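Local coordinates for putative lipoprotein YcdA (Bacillus subtilis subsp. subtilis str. 168, PDB 4R4G) that is of unknown function but is probably a membrane-anchored lipoprotein that joins an Ig-like N-terminal domain to an NTF2-clan C-terminal domain, at residues A[142-154]-A[222-236]. Sequence-based numbering, arbitrary orientation.
Sequences KLQDSAKALSAYV and IQAKTTSISKDEAIV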
ATOM      1  N   LYS A 142       5.490  -6.497  -7.607  1.00 81.34           N
ATOM      2  CA  LYS A 142       6.168  -5.970  -6.415  1.00 79.45           C
ATOM      3  C   LYS A 142       5.498  -4.694  -5.865  1.00 77.74           C
ATOM      4  O   LYS A 142       5.843  -4.233  -4.769  1.00 77.10           O
ATOM      5  CB  LYS A 142       7.642  -5.651  -6.754  1.00 82.22           C
ATOM      6  CG  LYS A 142       8.645  -6.636  -6.194  1.00 99.35           C
ATOM      7  CD  LYS A 142       9.866  -5.920  -5.609  1.00112.68           C
ATOM      8  CE  LYS A 142      10.830  -6.863  -4.907  1.00132.05           C
ATOM      9  NZ  LYS A 142      10.321  -7.345  -3.582  1.00140.46           N
ATOM     10  N   LEU A 143       4.575  -4.115  -6.637  1.00 71.91           N
ATOM     11  CA  LEU A 143       3.936  -2.846  -6.301  1.00 70.80           C
ATOM     12  C   LEU A 143       2.990  -2.977  -5.116  1.00 73.96           C
ATOM     13  O   LEU A 143       2.938  -2.075  -4.275  1.00 74.47           O
ATOM     14  CB  LEU A 143       3.214  -2.218  -7.528  1.00 69.78           C
ATOM     15  CG  LEU A 143       4.123  -1.743  -8.700  1.00 73.66           C
ATOM     16  CD1 LEU A 143       3.304  -1.225  -9.871  1.00 71.75           C
ATOM     17  CD2 LEU A 143       5.120  -0.680  -8.251  1.00 75.92           C
ATOM     18  N   GLN A 144       2.292  -4.107  -5.016  1.00 69.13           N
ATOM     19  CA  GLN A 144       1.359  -4.328  -3.920  1.00 67.50           C
ATOM     20  C   GLN A 144       1.996  -5.082  -2.716  1.00 71.80           C
ATOM     21  O   GLN A 144       1.283  -5.404  -1.764  1.00 72.11           O
ATOM     22  CB  GLN A 144       0.112  -5.029  -4.436  1.00 68.18           C
ATOM     23  CG  GLN A 144      -0.626  -4.188  -5.475  1.00 69.11           C
ATOM     24  CD  GLN A 144      -1.259  -2.965  -4.893  1.00 81.76           C
ATOM     25  OE1 GLN A 144      -1.771  -2.985  -3.769  1.00 75.28           O
ATOM     26  NE2 GLN A 144      -1.245  -1.873  -5.651  1.00 74.56           N
ATOM     27  N   ASP A 145       3.340  -5.249  -2.699  1.00 67.99           N
ATOM     28  CA  ASP A 145       4.072  -5.869  -1.584  1.00 68.28           C
ATOM     29  C   ASP A 145       3.735  -5.242  -0.216  1.00 73.89           C
ATOM     30  O   ASP A 145       3.612  -5.985   0.771  1.00 75.60           O
ATOM     31  CB  ASP A 145       5.592  -5.789  -1.804  1.00 70.46           C
ATOM     32  CG  ASP A 145       6.195  -6.894  -2.659  1.00 77.58           C
ATOM     33  OD1 ASP A 145       5.409  -7.670  -3.296  1.00 75.33           O
ATOM     34  OD2 ASP A 145       7.447  -6.977  -2.720  1.00 87.26           O
ATOM     35  N   SER A 146       3.603  -3.886  -0.154  1.00 68.00           N
ATOM     36  CA  SER A 146       3.296  -3.175   1.085  1.00 66.64           C
ATOM     37  C   SER A 146       1.903  -3.508   1.584  1.00 68.25           C
ATOM     38  O   SER A 146       1.709  -3.575   2.804  1.00 67.75           O
ATOM     39  CB  SER A 146       3.455  -1.666   0.931  1.00 68.67           C
ATOM     40  OG  SER A 146       2.865  -1.183  -0.259  1.00 79.91           O
ATOM     41  N   ALA A 147       0.934  -3.709   0.650  1.00 62.61           N
ATOM     42  CA  ALA A 147      -0.451  -4.051   0.992  1.00 60.23           C
ATOM     43  C   ALA A 147      -0.490  -5.478   1.529  1.00 66.44           C
ATOM     44  O   ALA A 147      -1.185  -5.741   2.515  1.00 67.00           O
ATOM     45  CB  ALA A 147      -1.364  -3.890  -0.211  1.00 59.45           C
ATOM     46  N   LYS A 148       0.316  -6.385   0.931  1.00 63.40           N
ATOM     47  CA  LYS A 148       0.452  -7.777   1.369  1.00 63.53           C
ATOM     48  C   LYS A 148       0.928  -7.738   2.832  1.00 67.93           C
ATOM     49  O   LYS A 148       0.251  -8.287   3.709  1.00 69.37           O
ATOM     50  CB  LYS A 148       1.394  -8.585   0.431  1.00 66.50           C
ATOM     51  CG  LYS A 148       0.826  -8.811  -1.001  1.00 71.98           C
ATOM     52  CD  LYS A 148       1.746  -9.664  -1.920  1.00 81.98           C
ATOM     53  CE  LYS A 148       1.430  -9.550  -3.410  1.00 92.79           C
ATOM     54  NZ  LYS A 148       2.343  -8.595  -4.146  1.00 98.26           N
ATOM     55  N   ALA A 149       1.998  -6.974   3.105  1.00 63.56           N
ATOM     56  CA  ALA A 149       2.517  -6.749   4.449  1.00 63.82           C
ATOM     57  C   ALA A 149       1.453  -6.131   5.390  1.00 67.37           C
ATOM     58  O   ALA A 149       1.278  -6.662   6.483  1.00 68.53           O
ATOM     59  CB  ALA A 149       3.746  -5.872   4.395  1.00 65.13           C
ATOM     60  N   LEU A 150       0.701  -5.084   4.968  1.00 63.23           N
ATOM     61  CA  LEU A 150      -0.343  -4.499   5.830  1.00 62.83           C
ATOM     62  C   LEU A 150      -1.417  -5.544   6.196  1.00 71.02           C
ATOM     63  O   LEU A 150      -1.858  -5.601   7.348  1.00 72.33           O
ATOM     64  CB  LEU A 150      -1.009  -3.256   5.226  1.00 61.37           C
ATOM     65  CG  LEU A 150      -2.160  -2.717   6.085  1.00 66.50           C
ATOM     66  CD1 LEU A 150      -1.654  -2.119   7.393  1.00 67.52           C
ATOM     67  CD2 LEU A 150      -3.026  -1.763   5.340  1.00 69.11           C
ATOM     68  N   SER A 151      -1.811  -6.381   5.226  1.00 68.25           N
ATOM     69  CA  SER A 151      -2.795  -7.443   5.421  1.00 68.12           C
ATOM     70  C   SER A 151      -2.270  -8.484   6.429  1.00 72.47           C
ATOM     71  O   SER A 151      -3.068  -8.967   7.238  1.00 75.16           O
ATOM     72  CB  SER A 151      -3.146  -8.097   4.085  1.00 72.87           C
ATOM     73  OG  SER A 151      -4.301  -8.915   4.172  1.00 88.84           O
ATOM     74  N   ALA A 152      -0.939  -8.802   6.407  1.00 66.87           N
ATOM     75  CA  ALA A 152      -0.286  -9.740   7.346  1.00 67.44           C
ATOM     76  C   ALA A 152      -0.357  -9.211   8.782  1.00 71.94           C
ATOM     77  O   ALA A 152      -0.605  -9.982   9.704  1.00 72.87           O
ATOM     78  CB  ALA A 152       1.165  -9.972   6.950  1.00 69.29           C
ATOM     79  N   TYR A 153      -0.169  -7.883   8.960  1.00 67.64           N
ATOM     80  CA  TYR A 153      -0.275  -7.190  10.235  1.00 66.83           C
ATOM     81  C   TYR A 153      -1.683  -7.341  10.770  1.00 68.92           C
ATOM     82  O   TYR A 153      -1.846  -7.681  11.931  1.00 70.45           O
ATOM     83  CB  TYR A 153       0.078  -5.700  10.083  1.00 68.31           C
ATOM     84  CG  TYR A 153       1.524  -5.361  10.368  1.00 72.66           C
ATOM     85  CD1 TYR A 153       1.952  -5.076  11.660  1.00 75.86           C
ATOM     86  CD2 TYR A 153       2.459  -5.286   9.339  1.00 74.30           C
ATOM     87  CE1 TYR A 153       3.274  -4.728  11.923  1.00 79.21           C
ATOM     88  CE2 TYR A 153       3.787  -4.941   9.591  1.00 76.94           C
ATOM     89  CZ  TYR A 153       4.191  -4.671  10.886  1.00 87.74           C
ATOM     90  OH  TYR A 153       5.500  -4.349  11.141  1.00 93.48           O
ATOM     91  N   VAL A 154      -2.699  -7.143   9.914  1.00 63.21           N
ATOM     92  CA  VAL A 154      -4.122  -7.268  10.260  1.00 61.14           C
ATOM     93  C   VAL A 154      -4.413  -8.724  10.679  1.00 64.46           C
ATOM     94  O   VAL A 154      -5.038  -8.952  11.721  1.00 63.35           O
ATOM     95  CB  VAL A 154      -5.045  -6.762   9.108  1.00 62.70           C
ATOM     96  CG1 VAL A 154      -6.509  -7.128   9.348  1.00 62.94           C
ATOM     97  CG2 VAL A 154      -4.916  -5.258   8.948  1.00 60.97           C
ATOM     98  N   ILE A 222     -11.066  -6.635   5.179  1.00 65.42           N
ATOM     99  CA  ILE A 222     -10.117  -5.616   4.769  1.00 63.29           C
ATOM    100  C   ILE A 222      -9.701  -5.869   3.314  1.00 67.86           C
ATOM    101  O   ILE A 222      -9.306  -6.978   2.944  1.00 67.91           O
ATOM    102  CB  ILE A 222      -8.894  -5.473   5.704  1.00 65.08           C
ATOM    103  CG1 ILE A 222      -7.915  -4.420   5.138  1.00 64.43           C
ATOM    104  CG2 ILE A 222      -8.190  -6.827   5.955  1.00 66.15           C
ATOM    105  CD1 ILE A 222      -6.866  -3.849   6.084  1.00 71.20           C
ATOM    106  N   GLN A 223      -9.811  -4.834   2.497  1.00 65.35           N
ATOM    107  CA  GLN A 223      -9.294  -4.815   1.137  1.00 65.76           C
ATOM    108  C   GLN A 223      -8.147  -3.834   1.183  1.00 68.41           C
ATOM    109  O   GLN A 223      -8.372  -2.672   1.539  1.00 68.13           O
ATOM    110  CB  GLN A 223     -10.367  -4.418   0.107  1.00 68.47           C
ATOM    111  CG  GLN A 223     -11.340  -5.531  -0.288  1.00 91.50           C
ATOM    112  CD  GLN A 223     -12.217  -5.096  -1.445  1.00117.57           C
ATOM    113  OE1 GLN A 223     -13.365  -4.670  -1.258  1.00114.44           O
ATOM    114  NE2 GLN A 223     -11.686  -5.158  -2.669  1.00110.53           N
ATOM    115  N   ALA A 224      -6.912  -4.306   0.953  1.00 64.23           N
ATOM    116  CA  ALA A 224      -5.725  -3.444   1.025  1.00 63.18           C
ATOM    117  C   ALA A 224      -5.079  -3.229  -0.352  1.00 69.48           C
ATOM    118  O   ALA A 224      -4.744  -4.187  -1.058  1.00 70.16           O
ATOM    119  CB  ALA A 224      -4.706  -4.039   1.988  1.00 63.85           C
ATOM    120  N   LYS A 225      -4.900  -1.964  -0.736  1.00 66.56           N
ATOM    121  CA  LYS A 225      -4.262  -1.629  -2.003  1.00 64.97           C
ATOM    122  C   LYS A 225      -3.210  -0.583  -1.804  1.00 66.54           C
ATOM    123  O   LYS A 225      -3.509   0.454  -1.226  1.00 66.81           O
ATOM    124  CB  LYS A 225      -5.289  -1.120  -3.032  1.00 67.41           C
ATOM    125  CG  LYS A 225      -4.682  -1.016  -4.425  1.00 76.97           C
ATOM    126  CD  LYS A 225      -5.445  -0.158  -5.403  1.00 84.18           C
ATOM    127  CE  LYS A 225      -4.548   0.027  -6.611  1.00 91.61           C
ATOM    128  NZ  LYS A 225      -5.219   0.690  -7.761  1.00 94.73           N
ATOM    129  N   THR A 226      -1.991  -0.831  -2.294  1.00 62.03           N
ATOM    130  CA  THR A 226      -0.923   0.177  -2.313  1.00 61.58           C
ATOM    131  C   THR A 226      -1.299   1.197  -3.404  1.00 66.46           C
ATOM    132  O   THR A 226      -1.487   0.809  -4.570  1.00 65.51           O
ATOM    133  CB  THR A 226       0.436  -0.455  -2.565  1.00 59.74           C
ATOM    134  OG1 THR A 226       0.634  -1.500  -1.614  1.00 57.61           O
ATOM    135  CG2 THR A 226       1.550   0.549  -2.459  1.00 57.44           C
ATOM    136  N   THR A 227      -1.461   2.471  -3.017  1.00 62.63           N
ATOM    137  CA  THR A 227      -1.873   3.513  -3.945  1.00 62.60           C
ATOM    138  C   THR A 227      -0.669   4.349  -4.449  1.00 70.10           C
ATOM    139  O   THR A 227      -0.718   4.860  -5.574  1.00 71.18           O
ATOM    140  CB  THR A 227      -2.979   4.356  -3.323  1.00 69.61           C
ATOM    141  OG1 THR A 227      -2.572   4.868  -2.048  1.00 72.07           O
ATOM    142  CG2 THR A 227      -4.264   3.574  -3.169  1.00 65.12           C
ATOM    143  N   SER A 228       0.414   4.455  -3.655  1.00 68.02           N
ATOM    144  CA  SER A 228       1.625   5.194  -4.041  1.00 68.50           C
ATOM    145  C   SER A 228       2.842   4.714  -3.291  1.00 73.73           C
ATOM    146  O   SER A 228       2.739   4.346  -2.129  1.00 74.65           O
ATOM    147  CB  SER A 228       1.460   6.692  -3.805  1.00 72.20           C
ATOM    148  OG  SER A 228       0.970   6.983  -2.508  1.00 80.21           O
ATOM    149  N   ILE A 229       3.982   4.683  -3.966  1.00 70.98           N
ATOM    150  CA  ILE A 229       5.289   4.343  -3.405  1.00 73.09           C
ATOM    151  C   ILE A 229       6.199   5.510  -3.701  1.00 83.72           C
ATOM    152  O   ILE A 229       6.185   6.043  -4.823  1.00 83.26           O
ATOM    153  CB  ILE A 229       5.903   3.006  -3.908  1.00 75.42           C
ATOM    154  CG1 ILE A 229       4.929   1.835  -3.740  1.00 74.41           C
ATOM    155  CG2 ILE A 229       7.279   2.726  -3.235  1.00 77.00           C
ATOM    156  CD1 ILE A 229       5.051   0.824  -4.769  1.00 78.68           C
ATOM    157  N   SER A 230       6.969   5.920  -2.686  1.00 85.04           N
ATOM    158  CA  SER A 230       7.892   7.033  -2.774  1.00 87.32           C
ATOM    159  C   SER A 230       9.082   6.756  -1.880  1.00 93.21           C
ATOM    160  O   SER A 230       9.071   6.981  -0.664  1.00 92.43           O
ATOM    161  CB  SER A 230       7.206   8.357  -2.432  1.00 93.55           C
ATOM    162  OG  SER A 230       6.223   8.728  -3.390  1.00102.64           O
ATOM    163  N   LYS A 231      10.112   6.222  -2.536  1.00 92.15           N
ATOM    164  CA  LYS A 231      11.418   5.867  -2.008  1.00 94.34           C
ATOM    165  C   LYS A 231      11.249   4.733  -1.008  1.00 96.69           C
ATOM    166  O   LYS A 231      10.822   3.658  -1.430  1.00 94.63           O
ATOM    167  CB  LYS A 231      12.178   7.104  -1.460  1.00100.07           C
ATOM    168  CG  LYS A 231      12.523   8.122  -2.558  1.00111.89           C
ATOM    169  CD  LYS A 231      13.128   9.400  -2.004  1.00125.93           C
ATOM    170  CE  LYS A 231      13.583  10.345  -3.094  1.00136.07           C
ATOM    171  NZ  LYS A 231      14.529  11.367  -2.564  1.00147.16           N
ATOM    172  N   ASP A 232      11.527   4.958   0.284  1.00 95.27           N
ATOM    173  CA  ASP A 232      11.441   3.916   1.306  1.00 95.57           C
ATOM    174  C   ASP A 232      10.078   3.869   2.037  1.00 95.77           C
ATOM    175  O   ASP A 232       9.960   3.188   3.064  1.00 96.42           O
ATOM    176  CB  ASP A 232      12.597   4.068   2.312  1.00101.47           C
ATOM    177  CG  ASP A 232      13.824   3.238   1.956  1.00120.94           C
ATOM    178  OD1 ASP A 232      14.170   3.168   0.747  1.00122.80           O
ATOM    179  OD2 ASP A 232      14.439   2.654   2.883  1.00130.42           O
ATOM    180  N   GLU A 233       9.042   4.537   1.498  1.00 88.37           N
ATOM    181  CA  GLU A 233       7.744   4.502   2.156  1.00 86.18           C
ATOM    182  C   GLU A 233       6.572   4.528   1.171  1.00 85.61           C
ATOM    183  O   GLU A 233       6.573   5.308   0.208  1.00 84.90           O
ATOM    184  CB  GLU A 233       7.598   5.593   3.249  1.00 89.45           C
ATOM    185  CG  GLU A 233       7.724   7.062   2.864  1.00103.42           C
ATOM    186  CD  GLU A 233       7.601   8.040   4.028  1.00128.70           C
ATOM    187  OE1 GLU A 233       8.234   7.811   5.089  1.00112.08           O
ATOM    188  OE2 GLU A 233       6.874   9.049   3.869  1.00125.19           O
ATOM    189  N   ALA A 234       5.564   3.648   1.435  1.00 78.22           N
ATOM    190  CA  ALA A 234       4.347   3.496   0.626  1.00 74.50           C
ATOM    191  C   ALA A 234       3.096   3.935   1.353  1.00 75.13           C
ATOM    192  O   ALA A 234       3.095   4.038   2.580  1.00 75.75           O
ATOM    193  CB  ALA A 234       4.176   2.048   0.203  1.00 74.31           C
ATOM    194  N   ILE A 235       2.013   4.153   0.583  1.00 68.99           N
ATOM    195  CA  ILE A 235       0.675   4.472   1.083  1.00 67.81           C
ATOM    196  C   ILE A 235      -0.253   3.334   0.683  1.00 70.65           C
ATOM    197  O   ILE A 235      -0.457   3.080  -0.509  1.00 70.10           O
ATOM    198  CB  ILE A 235       0.116   5.867   0.654  1.00 70.66           C
ATOM    199  CG1 ILE A 235       0.998   7.016   1.180  1.00 72.55           C
ATOM    200  CG2 ILE A 235      -1.370   6.048   1.076  1.00 70.43           C
ATOM    201  CD1 ILE A 235       1.220   7.070   2.732  1.00 88.21           C
ATOM    202  N   VAL A 236      -0.796   2.642   1.695  1.00 66.45           N
ATOM    203  CA  VAL A 236      -1.726   1.546   1.528  1.00 64.11           C
ATOM    204  C   VAL A 236      -3.098   2.058   1.917  1.00 69.94           C
ATOM    205  O   VAL A 236      -3.281   2.642   2.992  1.00 71.79           O
ATOM    206  CB  VAL A 236      -1.325   0.280   2.313  1.00 67.23           C
ATOM    207  CG1 VAL A 236      -2.270  -0.876   1.982  1.00 67.37           C
ATOM    208  CG2 VAL A 236       0.115  -0.124   2.030  1.00 66.81           C
TER
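Gln-144 lays its carboxamide along the backbone of Thr-226, where a helix packs on the face of a beta-hairpin in the DUF5105 domain, of the NTF2 clan. Residues 145-154 of the helix run roughly antiparallel to residues 222-230 of the first strand, at 145°. From the N-cap position, Gln-144 bends at chi2 (-69°) and grips both polar backbone atoms of one edge-strand residue: OE1 takes Thr-226 N at 2.6 Å, while NE2 gives to Thr-226 O at 2.9 Å, in the carbonyl plane and on a lone pair. With an alanine here, the N-H and C=O of Thr-226 would probably lose their side-chain partners. Lys-225 runs its CG alongside the same amide. Ser-146 OG and Thr-226 OG1 share a hydrogen bond of 2.6 Å. Beyond them the interface turns apolar. Ala-147 sets its methyl against Ala-224 CB, and Leu-150, its CG anti to the backbone N (chi1 176°), brings CD2 to 3.6 Å from Val-236 CG1, the two side chains sliding past in opposite directions. Trp-307 touches Ser-146 and Ala-234, and Met-299 touches Val-236. At the hairpin end Leu-143 crosses Ile-229 at about a right angle; at the other, Val-154 CG2 meets Ile-222 CD1 at 3.7 Å.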